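Local coordinates for putative cytoplasmic protein (Salmonella typhimurium LT2, PDB 2Q02) that is of unknown function but binds zinc in a xylose isomerase-like TIM barrel and may act as an isomerase, at residues F24-L27 with V28-E32; K123-S126 with D127-R131; Q156-E160 with A161-F165; A252-E256 with A257-E261. One frame throughout, in Å; residues are numbered along the deposited sequence. Where two conformers were deposited one is given.

Contact 1: residues F24-L27 with V28-E32; sequences FFRL and VKRLE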
loop_
_atom_site.group_PDB
_atom_site.type_symbol
_atom_site.label_atom_id
_atom_site.label_comp_id
_atom_site.label_asym_id
_atom_site.label_seq_id
_atom_site.Cartn_x
_atom_site.Cartn_y
_atom_site.Cartn_z
ATOM N N PHE A 24 -10.862 -0.686 -15.151
ATOM C CA PHE A 24 -10.621 -0.688 -13.713
ATOM C C PHE A 24 -11.242 0.553 -13.061
ATOM O O PHE A 24 -11.968 0.446 -12.073
ATOM C CB PHE A 24 -9.120 -0.801 -13.419
ATOM C CG PHE A 24 -8.761 -0.512 -12.003
ATOM C CD1 PHE A 24 -9.321 -1.241 -10.977
ATOM C CD2 PHE A 24 -7.850 0.488 -11.690
ATOM C CE1 PHE A 24 -8.999 -0.980 -9.662
ATOM C CE2 PHE A 24 -7.509 0.753 -10.366
ATOM C CZ PHE A 24 -8.098 0.022 -9.353
ATOM N N PHE A 25 -10.981 1.719 -13.644
ATOM C CA PHE A 25 -11.521 2.990 -13.145
ATOM C C PHE A 25 -13.044 3.006 -13.197
ATOM O O PHE A 25 -13.690 3.505 -12.274
ATOM C CB PHE A 25 -10.983 4.186 -13.966
ATOM C CG PHE A 25 -9.550 4.605 -13.636
ATOM C CD1 PHE A 25 -8.678 3.785 -12.919
ATOM C CD2 PHE A 25 -9.069 5.830 -14.083
ATOM C CE1 PHE A 25 -7.386 4.190 -12.643
ATOM C CE2 PHE A 25 -7.770 6.230 -13.796
ATOM C CZ PHE A 25 -6.937 5.407 -13.083
ATOM N N ARG A 26 -13.603 2.469 -14.281
ATOM C CA ARG A 26 -15.057 2.440 -14.488
ATOM C C ARG A 26 -15.728 1.569 -13.409
ATOM O O ARG A 26 -16.793 1.914 -12.899
ATOM C CB ARG A 26 -15.405 1.959 -15.917
ATOM C CG ARG A 26 -16.905 1.969 -16.240
ATOM C CD ARG A 26 -17.201 1.673 -17.711
ATOM N NE ARG A 26 -16.504 0.469 -18.172
ATOM C CZ ARG A 26 -15.797 0.352 -19.304
ATOM N NH1 ARG A 26 -15.693 1.357 -20.178
ATOM N NH2 ARG A 26 -15.201 -0.810 -19.577
ATOM N N LEU A 27 -15.083 0.463 -13.049
ATOM C CA LEU A 27 -15.571 -0.431 -11.989
ATOM C C LEU A 27 -15.601 0.278 -10.633
ATOM O O LEU A 27 -16.619 0.233 -9.924
ATOM C CB LEU A 27 -14.692 -1.691 -11.932
ATOM C CG LEU A 27 -15.004 -2.805 -10.941
ATOM C CD1 LEU A 27 -14.440 -4.095 -11.486
ATOM C CD2 LEU A 27 -14.440 -2.494 -9.567
ATOM N N VAL A 28 -14.493 0.941 -10.291
ATOM C CA VAL A 28 -14.378 1.665 -9.021
ATOM C C VAL A 28 -15.450 2.769 -8.909
ATOM O O VAL A 28 -16.023 2.971 -7.835
ATOM C CB VAL A 28 -12.960 2.253 -8.836
ATOM C CG1 VAL A 28 -12.884 3.147 -7.597
ATOM C CG2 VAL A 28 -11.928 1.144 -8.751
ATOM N N LYS A 29 -15.740 3.459 -10.015
ATOM C CA LYS A 29 -16.829 4.455 -10.029
ATOM C C LYS A 29 -18.205 3.779 -9.885
ATOM O O LYS A 29 -19.039 4.273 -9.124
ATOM C CB LYS A 29 -16.766 5.392 -11.251
ATOM C CG LYS A 29 -18.053 6.261 -11.475
ATOM C CD LYS A 29 -17.766 7.767 -11.495
ATOM C CE LYS A 29 -19.032 8.624 -11.770
ATOM N NZ LYS A 29 -19.613 8.407 -13.137
ATOM N N ARG A 30 -18.437 2.656 -10.575
ATOM C CA ARG A 30 -19.682 1.885 -10.419
ATOM C C ARG A 30 -19.932 1.524 -8.943
ATOM O O ARG A 30 -21.073 1.526 -8.476
ATOM C CB ARG A 30 -19.673 0.605 -11.292
ATOM C CG ARG A 30 -20.117 0.786 -12.768
ATOM C CD ARG A 30 -20.223 -0.562 -13.536
ATOM N NE ARG A 30 -18.943 -0.955 -14.136
ATOM C CZ ARG A 30 -18.212 -2.024 -13.814
ATOM N NH1 ARG A 30 -18.605 -2.895 -12.899
ATOM N NH2 ARG A 30 -17.057 -2.228 -14.426
ATOM N N LEU A 31 -18.866 1.207 -8.207
ATOM C CA LEU A 31 -18.963 0.879 -6.770
ATOM C C LEU A 31 -19.023 2.111 -5.858
ATOM O O LEU A 31 -19.100 1.983 -4.637
ATOM C CB LEU A 31 -17.766 0.030 -6.357
ATOM C CG LEU A 31 -17.719 -1.345 -7.012
ATOM C CD1 LEU A 31 -16.421 -2.058 -6.669
ATOM C CD2 LEU A 31 -18.926 -2.175 -6.579
ATOM N N GLU A 32 -18.957 3.290 -6.462
ATOM C CA GLU A 32 -19.045 4.575 -5.765
ATOM C C GLU A 32 -17.910 4.837 -4.780
ATOM O O GLU A 32 -18.144 5.406 -3.715
ATOM C CB GLU A 32 -20.399 4.747 -5.073
ATOM C CG GLU A 32 -21.498 5.222 -6.003
ATOM C CD GLU A 32 -22.844 5.257 -5.324
ATOM O OE1 GLU A 32 -23.329 4.176 -4.926
ATOM O OE2 GLU A 32 -23.415 6.360 -5.194
#

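Contact 2: residues K123-S126 with D127-R131; sequences KRLS and DLFAR. With ZN (zinc ion), chain F.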
loop_
_atom_site.group_PDB
_atom_site.type_symbol
_atom_site.label_atom_id
_atom_site.label_comp_id
_atom_site.label_asym_id
_atom_site.label_seq_id
_atom_site.Cartn_x
_atom_site.Cartn_y
_atom_site.Cartn_z
ATOM N N LYS A 123 16.624 10.532 3.964
ATOM C CA LYS A 123 17.020 11.943 3.762
ATOM C C LYS A 123 17.136 12.282 2.286
ATOM O O LYS A 123 16.569 13.272 1.827
ATOM C CB LYS A 123 18.360 12.281 4.453
ATOM C CG LYS A 123 18.284 12.447 5.987
ATOM C CD LYS A 123 19.680 12.706 6.593
ATOM C CE LYS A 123 19.625 13.065 8.101
ATOM N NZ LYS A 123 20.890 12.749 8.868
ATOM N N ARG A 124 17.904 11.471 1.559
ATOM C CA ARG A 124 18.133 11.675 0.126
ATOM C C ARG A 124 16.838 11.597 -0.685
ATOM O O ARG A 124 16.596 12.402 -1.589
ATOM C CB ARG A 124 19.118 10.628 -0.418
ATOM C CG ARG A 124 19.354 10.791 -1.931
ATOM C CD ARG A 124 20.554 10.015 -2.456
ATOM N NE ARG A 124 20.845 10.408 -3.836
ATOM C CZ ARG A 124 21.580 9.702 -4.699
ATOM N NH1 ARG A 124 22.099 8.516 -4.358
ATOM N NH2 ARG A 124 21.774 10.173 -5.934
ATOM N N LEU A 125 16.021 10.599 -0.381
ATOM C CA LEU A 125 14.749 10.438 -1.059
ATOM C C LEU A 125 13.768 11.533 -0.691
ATOM O O LEU A 125 12.941 11.885 -1.505
ATOM C CB LEU A 125 14.116 9.063 -0.770
ATOM C CG LEU A 125 14.793 7.850 -1.428
ATOM C CD1 LEU A 125 14.377 6.560 -0.752
ATOM C CD2 LEU A 125 14.505 7.778 -2.909
ATOM N N SER A 126 13.836 12.070 0.521
ATOM C CA SER A 126 12.929 13.157 0.909
ATOM C C SER A 126 13.207 14.407 0.066
ATOM O O SER A 126 12.295 15.016 -0.510
ATOM C CB SER A 126 13.005 13.444 2.405
ATOM O OG SER A 126 12.413 12.355 3.102
ATOM N N ASP A 127 14.487 14.747 -0.036
ATOM C CA ASP A 127 14.941 15.835 -0.911
ATOM C C ASP A 127 14.525 15.616 -2.371
ATOM O O ASP A 127 14.031 16.531 -3.028
ATOM C CB ASP A 127 16.457 15.965 -0.838
ATOM C CG ASP A 127 16.914 16.459 0.492
ATOM O OD1 ASP A 127 16.018 16.828 1.276
ATOM O OD2 ASP A 127 18.153 16.476 0.752
ATOM N N LEU A 128 14.733 14.405 -2.873
ATOM C CA LEU A 128 14.397 14.081 -4.257
ATOM C C LEU A 128 12.887 14.151 -4.558
ATOM O O LEU A 128 12.468 14.674 -5.593
ATOM C CB LEU A 128 14.914 12.672 -4.598
ATOM C CG LEU A 128 14.687 12.221 -6.047
ATOM C CD1 LEU A 128 15.510 13.076 -7.018
ATOM C CD2 LEU A 128 14.979 10.756 -6.236
ATOM N N PHE A 129 12.083 13.590 -3.648
ATOM C CA PHE A 129 10.615 13.612 -3.757
ATOM C C PHE A 129 10.065 15.045 -3.766
ATOM O O PHE A 129 9.128 15.343 -4.493
ATOM C CB PHE A 129 9.969 12.822 -2.603
ATOM C CG PHE A 129 9.847 11.321 -2.844
ATOM C CD1 PHE A 129 10.930 10.567 -3.281
ATOM C CD2 PHE A 129 8.655 10.663 -2.560
ATOM C CE1 PHE A 129 10.814 9.213 -3.473
ATOM C CE2 PHE A 129 8.533 9.297 -2.740
ATOM C CZ PHE A 129 9.595 8.574 -3.198
ATOM N N ALA A 130 10.653 15.919 -2.949
ATOM C CA ALA A 130 10.241 17.326 -2.846
ATOM C C ALA A 130 10.331 18.025 -4.192
ATOM O O ALA A 130 9.562 18.960 -4.520
ATOM C CB ALA A 130 11.123 18.062 -1.853
ATOM N N ARG A 131 11.303 17.561 -4.960
ATOM C CA ARG A 131 11.585 18.066 -6.289
ATOM C C ARG A 131 10.519 17.709 -7.327
ATOM O O ARG A 131 10.488 18.277 -8.431
ATOM C CB ARG A 131 12.925 17.452 -6.750
ATOM C CG ARG A 131 13.797 18.369 -7.520
ATOM C CD ARG A 131 15.238 18.278 -7.057
ATOM N NE ARG A 131 15.429 18.995 -5.812
ATOM C CZ ARG A 131 16.429 18.774 -4.979
ATOM N NH1 ARG A 131 17.346 17.877 -5.262
ATOM N NH2 ARG A 131 16.512 19.437 -3.855
HETATM ZN ZN ZN F . 18.841 16.680 2.693
#

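Contact 3: residues Q156-E160 with A161-F165; sequences QLIRE and AGSPF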
loop_
_atom_site.group_PDB
_atom_site.type_symbol
_atom_site.label_atom_id
_atom_site.label_comp_id
_atom_site.label_asym_id
_atom_site.label_seq_id
_atom_site.Cartn_x
_atom_site.Cartn_y
_atom_site.Cartn_z
ATOM N N GLN A 156 10.484 5.966 13.720
ATOM C CA GLN A 156 11.624 6.545 14.424
ATOM C C GLN A 156 12.703 7.021 13.454
ATOM O O GLN A 156 13.266 8.111 13.617
ATOM C CB GLN A 156 12.217 5.533 15.398
ATOM C CG GLN A 156 13.094 6.173 16.436
ATOM C CD GLN A 156 13.899 5.161 17.215
ATOM O OE1 GLN A 156 13.353 4.369 18.003
ATOM N NE2 GLN A 156 15.210 5.175 16.996
ATOM N N LEU A 157 12.991 6.190 12.464
ATOM C CA LEU A 157 14.018 6.493 11.473
ATOM C C LEU A 157 13.640 7.726 10.654
ATOM O O LEU A 157 14.488 8.579 10.386
ATOM C CB LEU A 157 14.242 5.270 10.562
ATOM C CG LEU A 157 14.808 4.009 11.257
ATOM C CD1 LEU A 157 15.137 2.978 10.238
ATOM C CD2 LEU A 157 16.063 4.285 12.131
ATOM N N ILE A 158 12.364 7.805 10.273
ATOM C CA ILE A 158 11.817 8.967 9.559
ATOM C C ILE A 158 12.035 10.268 10.363
ATOM O O ILE A 158 12.480 11.290 9.811
ATOM C CB ILE A 158 10.315 8.729 9.182
ATOM C CG1 ILE A 158 10.249 7.744 8.003
ATOM C CG2 ILE A 158 9.577 10.011 8.811
ATOM C CD1 ILE A 158 8.881 7.176 7.713
ATOM N N ARG A 159 11.754 10.210 11.664
ATOM C CA ARG A 159 11.997 11.351 12.548
ATOM C C ARG A 159 13.464 11.727 12.617
ATOM O O ARG A 159 13.808 12.903 12.599
ATOM C CB ARG A 159 11.501 11.091 13.969
ATOM C CG ARG A 159 10.002 10.932 14.109
ATOM C CD ARG A 159 9.568 11.107 15.538
ATOM N NE ARG A 159 10.117 10.072 16.429
ATOM C CZ ARG A 159 9.572 8.871 16.654
ATOM N NH1 ARG A 159 8.457 8.502 16.039
ATOM N NH2 ARG A 159 10.154 8.029 17.499
ATOM N N GLU A 160 14.336 10.738 12.705
ATOM C CA GLU A 160 15.765 11.001 12.770
ATOM C C GLU A 160 16.279 11.637 11.474
ATOM O O GLU A 160 17.168 12.492 11.495
ATOM C CB GLU A 160 16.463 9.680 13.018
ATOM C CG GLU A 160 17.904 9.770 13.339
ATOM C CD GLU A 160 18.465 8.396 13.524
ATOM O OE1 GLU A 160 17.799 7.567 14.208
ATOM O OE2 GLU A 160 19.562 8.154 12.976
ATOM N N ALA A 161 15.680 11.223 10.360
ATOM C CA ALA A 161 15.944 11.794 9.044
ATOM C C ALA A 161 15.380 13.215 8.847
ATOM O O ALA A 161 15.758 13.910 7.892
ATOM C CB ALA A 161 15.388 10.869 7.965
ATOM N N GLY A 162 14.503 13.651 9.753
ATOM C CA GLY A 162 13.834 14.948 9.635
ATOM C C GLY A 162 12.928 15.018 8.407
ATOM O O GLY A 162 12.807 16.076 7.771
ATOM N N SER A 163 12.291 13.891 8.080
ATOM C CA SER A 163 11.551 13.734 6.836
ATOM C C SER A 163 10.054 13.935 7.028
ATOM O O SER A 163 9.500 13.590 8.066
ATOM C CB SER A 163 11.792 12.327 6.291
ATOM O OG SER A 163 10.820 11.942 5.320
ATOM N N PRO A 164 9.370 14.460 6.012
ATOM C CA PRO A 164 7.896 14.514 6.041
ATOM C C PRO A 164 7.197 13.200 5.659
ATOM O O PRO A 164 5.969 13.135 5.681
ATOM C CB PRO A 164 7.577 15.541 4.951
ATOM C CG PRO A 164 8.684 15.330 3.942
ATOM C CD PRO A 164 9.908 15.033 4.764
ATOM N N PHE A 165 7.966 12.183 5.289
ATOM C CA PHE A 165 7.417 10.880 4.939
ATOM C C PHE A 165 6.593 10.297 6.056
ATOM O O PHE A 165 6.742 10.677 7.225
ATOM C CB PHE A 165 8.517 9.863 4.587
ATOM C CG PHE A 165 9.158 10.061 3.225
ATOM C CD1 PHE A 165 8.871 11.169 2.419
ATOM C CD2 PHE A 165 10.083 9.133 2.766
ATOM C CE1 PHE A 165 9.488 11.332 1.182
ATOM C CE2 PHE A 165 10.691 9.281 1.530
ATOM C CZ PHE A 165 10.388 10.375 0.727
#

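Contact 4: residues A252-E256 with A257-E261; sequences ASWSE and AEIEE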
loop_
_atom_site.group_PDB
_atom_site.type_symbol
_atom_site.label_atom_id
_atom_site.label_comp_id
_atom_site.label_asym_id
_atom_site.label_seq_id
_atom_site.Cartn_x
_atom_site.Cartn_y
_atom_site.Cartn_z
ATOM N N ALA A 252 -6.773 -13.426 -10.746
ATOM C CA ALA A 252 -6.858 -13.449 -12.217
ATOM C C ALA A 252 -8.091 -14.164 -12.756
ATOM O O ALA A 252 -8.521 -13.891 -13.863
ATOM C CB ALA A 252 -5.608 -14.081 -12.813
ATOM N N SER A 253 -8.651 -15.083 -11.976
ATOM C CA SER A 253 -9.828 -15.850 -12.392
ATOM C C SER A 253 -11.175 -15.151 -12.113
ATOM O O SER A 253 -12.240 -15.697 -12.435
ATOM C CB SER A 253 -9.812 -17.226 -11.707
ATOM O OG SER A 253 -9.875 -17.103 -10.288
ATOM N N TRP A 254 -11.121 -13.957 -11.522
ATOM C CA TRP A 254 -12.324 -13.197 -11.121
ATOM C C TRP A 254 -12.901 -12.328 -12.252
ATOM O O TRP A 254 -12.180 -11.528 -12.857
ATOM C CB TRP A 254 -11.982 -12.259 -9.948
ATOM C CG TRP A 254 -11.610 -12.922 -8.638
ATOM C CD1 TRP A 254 -11.396 -14.243 -8.410
ATOM C CD2 TRP A 254 -11.401 -12.262 -7.387
ATOM N NE1 TRP A 254 -11.080 -14.454 -7.090
ATOM C CE2 TRP A 254 -11.076 -13.251 -6.442
ATOM C CE3 TRP A 254 -11.465 -10.926 -6.973
ATOM C CZ2 TRP A 254 -10.812 -12.952 -5.109
ATOM C CZ3 TRP A 254 -11.195 -10.627 -5.651
ATOM C CH2 TRP A 254 -10.875 -11.637 -4.731
ATOM N N SER A 255 -14.204 -12.450 -12.506
ATOM C CA SER A 255 -14.893 -11.507 -13.395
ATOM C C SER A 255 -15.059 -10.134 -12.721
ATOM O O SER A 255 -14.822 -9.986 -11.513
ATOM C CB SER A 255 -16.256 -12.054 -13.800
ATOM O OG SER A 255 -17.149 -12.038 -12.706
ATOM N N GLU A 256 -15.460 -9.132 -13.504
ATOM C CA GLU A 256 -15.693 -7.787 -12.981
ATOM C C GLU A 256 -16.792 -7.778 -11.922
ATOM O O GLU A 256 -16.782 -6.937 -11.011
ATOM C CB GLU A 256 -16.102 -6.824 -14.090
ATOM C CG GLU A 256 -14.980 -6.360 -14.992
ATOM C CD GLU A 256 -15.404 -5.184 -15.867
ATOM O OE1 GLU A 256 -16.183 -4.346 -15.372
ATOM O OE2 GLU A 256 -14.969 -5.096 -17.042
ATOM N N ALA A 257 -17.754 -8.690 -12.079
ATOM C CA ALA A 257 -18.822 -8.890 -11.107
ATOM C C ALA A 257 -18.259 -9.454 -9.791
ATOM O O ALA A 257 -18.554 -8.919 -8.722
ATOM C CB ALA A 257 -19.907 -9.818 -11.687
ATOM N N GLU A 258 -17.447 -10.514 -9.881
ATOM C CA GLU A 258 -16.830 -11.149 -8.704
ATOM C C GLU A 258 -15.966 -10.148 -7.914
ATOM O O GLU A 258 -15.962 -10.160 -6.673
ATOM C CB GLU A 258 -15.988 -12.359 -9.140
ATOM C CG GLU A 258 -15.209 -13.085 -8.017
ATOM C CD GLU A 258 -15.989 -14.244 -7.372
ATOM O OE1 GLU A 258 -16.302 -15.253 -8.070
ATOM O OE2 GLU A 258 -16.266 -14.146 -6.153
ATOM N N ILE A 259 -15.243 -9.287 -8.642
ATOM C CA ILE A 259 -14.428 -8.218 -8.049
ATOM C C ILE A 259 -15.316 -7.251 -7.288
ATOM O O ILE A 259 -14.981 -6.863 -6.161
ATOM C CB ILE A 259 -13.629 -7.422 -9.118
ATOM C CG1 ILE A 259 -12.499 -8.261 -9.711
ATOM C CG2 ILE A 259 -12.993 -6.172 -8.533
ATOM C CD1 ILE A 259 -11.809 -7.558 -10.898
ATOM N N GLU A 260 -16.433 -6.851 -7.896
ATOM C CA GLU A 260 -17.376 -5.945 -7.235
ATOM C C GLU A 260 -17.908 -6.569 -5.940
ATOM O O GLU A 260 -18.026 -5.880 -4.930
ATOM C CB GLU A 260 -18.538 -5.559 -8.167
ATOM C CG GLU A 260 -18.167 -4.619 -9.340
ATOM C CD GLU A 260 -19.328 -4.354 -10.316
ATOM O OE1 GLU A 260 -20.165 -3.474 -10.042
ATOM O OE2 GLU A 260 -19.403 -5.004 -11.376
ATOM N N GLU A 261 -18.207 -7.868 -5.973
ATOM C CA GLU A 261 -18.744 -8.597 -4.816
ATOM C C GLU A 261 -17.777 -8.633 -3.635
ATOM O O GLU A 261 -18.174 -8.479 -2.488
ATOM C CB GLU A 261 -19.088 -10.045 -5.209
ATOM C CG GLU A 261 -20.360 -10.230 -6.060
ATOM C CD GLU A 261 -20.549 -11.681 -6.532
ATOM O OE1 GLU A 261 -19.794 -12.578 -6.083
ATOM O OE2 GLU A 261 -21.450 -11.938 -7.357
#

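Contact 1: residues F24-L27 with V28-E32
L27 and L31, one turn apart, lie side by side and point the same way, with L27 CD2 only 3.5 Å from L31 CD1. CG of L27 stands anti to its backbone N (chi1 -178°), which sets CD2 beside the peptide N of V28, and L31 leans back to meet it. On the barrel-facing side the F24 ring meets V28 at a slant: F24 CE1 is 3.7 Å from V28 CG2. Here packing is tight, because V36 of strand 35-39 closes over both F24 and V28, while I259 of helix 256-271 covers L27. This is the first helix of the TIM barrel, 21-30, in the beta-alpha-beta unit between strands 9-12 and 35-39. It stops at E32 in a Schellman motif: E32 has positive phi, and E32 N is hydrogen-bonded to K29 O at 2.8 Å. The outer side is looser. R26 and K29 lie on the exposed surface, and the end of K29 leads away from the preceding turn. R30 is the exception there: in the one of its two conformers considered here, it lays a guanidinium face over L27 CA, 3.4 Å above the plane, and reaches on to salt bridges with E256 and E260.

Contact 2: residues K123-S126 with D127-R131
Four successive i to i+4 backbone bonds, the first from D127 N to K123 O at 3.2 Å and the last from A130 N to S126 O at 3.1 Å, hold the two segments together as continuous helix. The inner side is apolar. L125 and F129 lie alongside each other and point the same way, so that the CD2 branch of L125 comes 4.0 Å from CE1 of F129. The ring also sits close to the peptide below it: F129 CD1 is 3.0 Å from L125 O, the carbonyl that already accepts from F129 N. With CG beside its own backbone N (chi1 -85°), the ring leans back over that turn and continues inward to L102 and L104 of strand 101-104. L128 turns to another side, toward L91 of helix 81-97, and touches L125 only lightly, CD2 to CD2 at 4.5 Å. S126 folds its hydroxyl back along the helix, where OG is hydrogen-bonded to I122 O. On the outer side D127 binds a zinc ion through one carboxylate oxygen, OD2 at 2.1 Å; OD1 stays at 3.2 Å, so the aspartate is a monodentate ligand. This ion is distinct from the one held by E139, D170, H197 and E245. D127 also touches a crystal neighbour, and the outer zinc may therefore belong to lattice packing. The two-sided pattern, leucine and phenylalanine inward and charged groups outward, is that of a TIM-barrel helix, here the one joining strands 101-104 and 135-138.

Contact 3: residues Q156-E160 with A161-F165
A Schellman motif ends helix 151-161, tying A161-F165 back to I158 and R159 just before strand 166-170 of the TIM barrel. Its long bond runs from S163 N to I158 O, 3.1 Å and nearly straight at the hydrogen (171°). The shorter one, from G162 N to R159 O, spans 3.0 Å, but the donor stands well above the carbonyl plane, as expected where the chain winds tightly out of the last turn. G162 makes the reversal with positive phi (64°), a conformation that glycine adopts readily. One step earlier A161 N still keeps the ordinary helical bond to L157 O, at 2.9 Å. The turn is packed from within by I158. Its CD1 reaches F165 CB at 4.1 Å, the two side chains crossing at about a right angle, and V138 of strand 135-138 touches both residues. CG2, the other branch from CB of I158, lies against the backbone, meeting S163 O as well as the peptide of F165. The ring of F165 leads away from I158 to helix 115-130, where it meets the F129 ring with planes about 55° apart. Beyond F165 the strand runs on to D170, a ligand of the barrel's zinc ion. S163 makes a second small motif, an ST turn: OG accepts from F165 N at 2.9 Å and is also hydrogen-bonded to S126 OG. The carbonyl end of F165 is met in turn by the isoleucine, I158 CG2 coming to 3.3 Å from F165 O.

Contact 4: residues A252-E256 with A257-E261
W254 offers one face of its indole to the aliphatic part of E258, whose CG sits over the five-membered ring, 3.9 Å from the centroid and 22° off the normal. This is a CH-pi contact, closest at W254 CG, and the two side chains cross at about a right angle. E258 gets its methylene there because CG is anti to the backbone N (chi1 177°). I259 takes the indole differently: its CG1 lies at the ring edge, in the plane, 4.0 Å from W254 CE3. Next along the chain, S255 bonds the helix start twice over. OG, placed between the backbone N and the carbonyl carbon, accepts from E258 N at 3.2 Å, while the carbonyl S255 O accepts from I259 N at 3.0 Å. The following bond, E260 N to E256 O, is 3.1 Å long, its donor lying above the carbonyl plane. I259 then carries the helix inward, touching A16 and L27, whereas A257 stays on the surface. With S255 as N-cap and W254 packed on the first turn, this is a capped helix start, here opening helix 256-271, the last of the TIM barrel.

The four contacts form two pairs on the outer helical layer of the barrel. Contacts 1 and 4, with centres 12 Å apart, join its first and last helices: L27 CD1 packs 3.7 Å from E256 O, and in the conformer given R30 bridges E256 and E260. Contacts 2 and 3 are likewise 12 Å apart between centres, tied by a probable hydrogen bond of 2.8 Å between S126 OG and S163 OG. The pairs do not touch; contacts 2 and 4 have centres 38 Å apart. The zinc on D127 in contact 2 is a second ion; none supplies a ligand to the barrel zinc, although the side chains of F24 and E245, and of I158 and E139, are each about 10 Å apart.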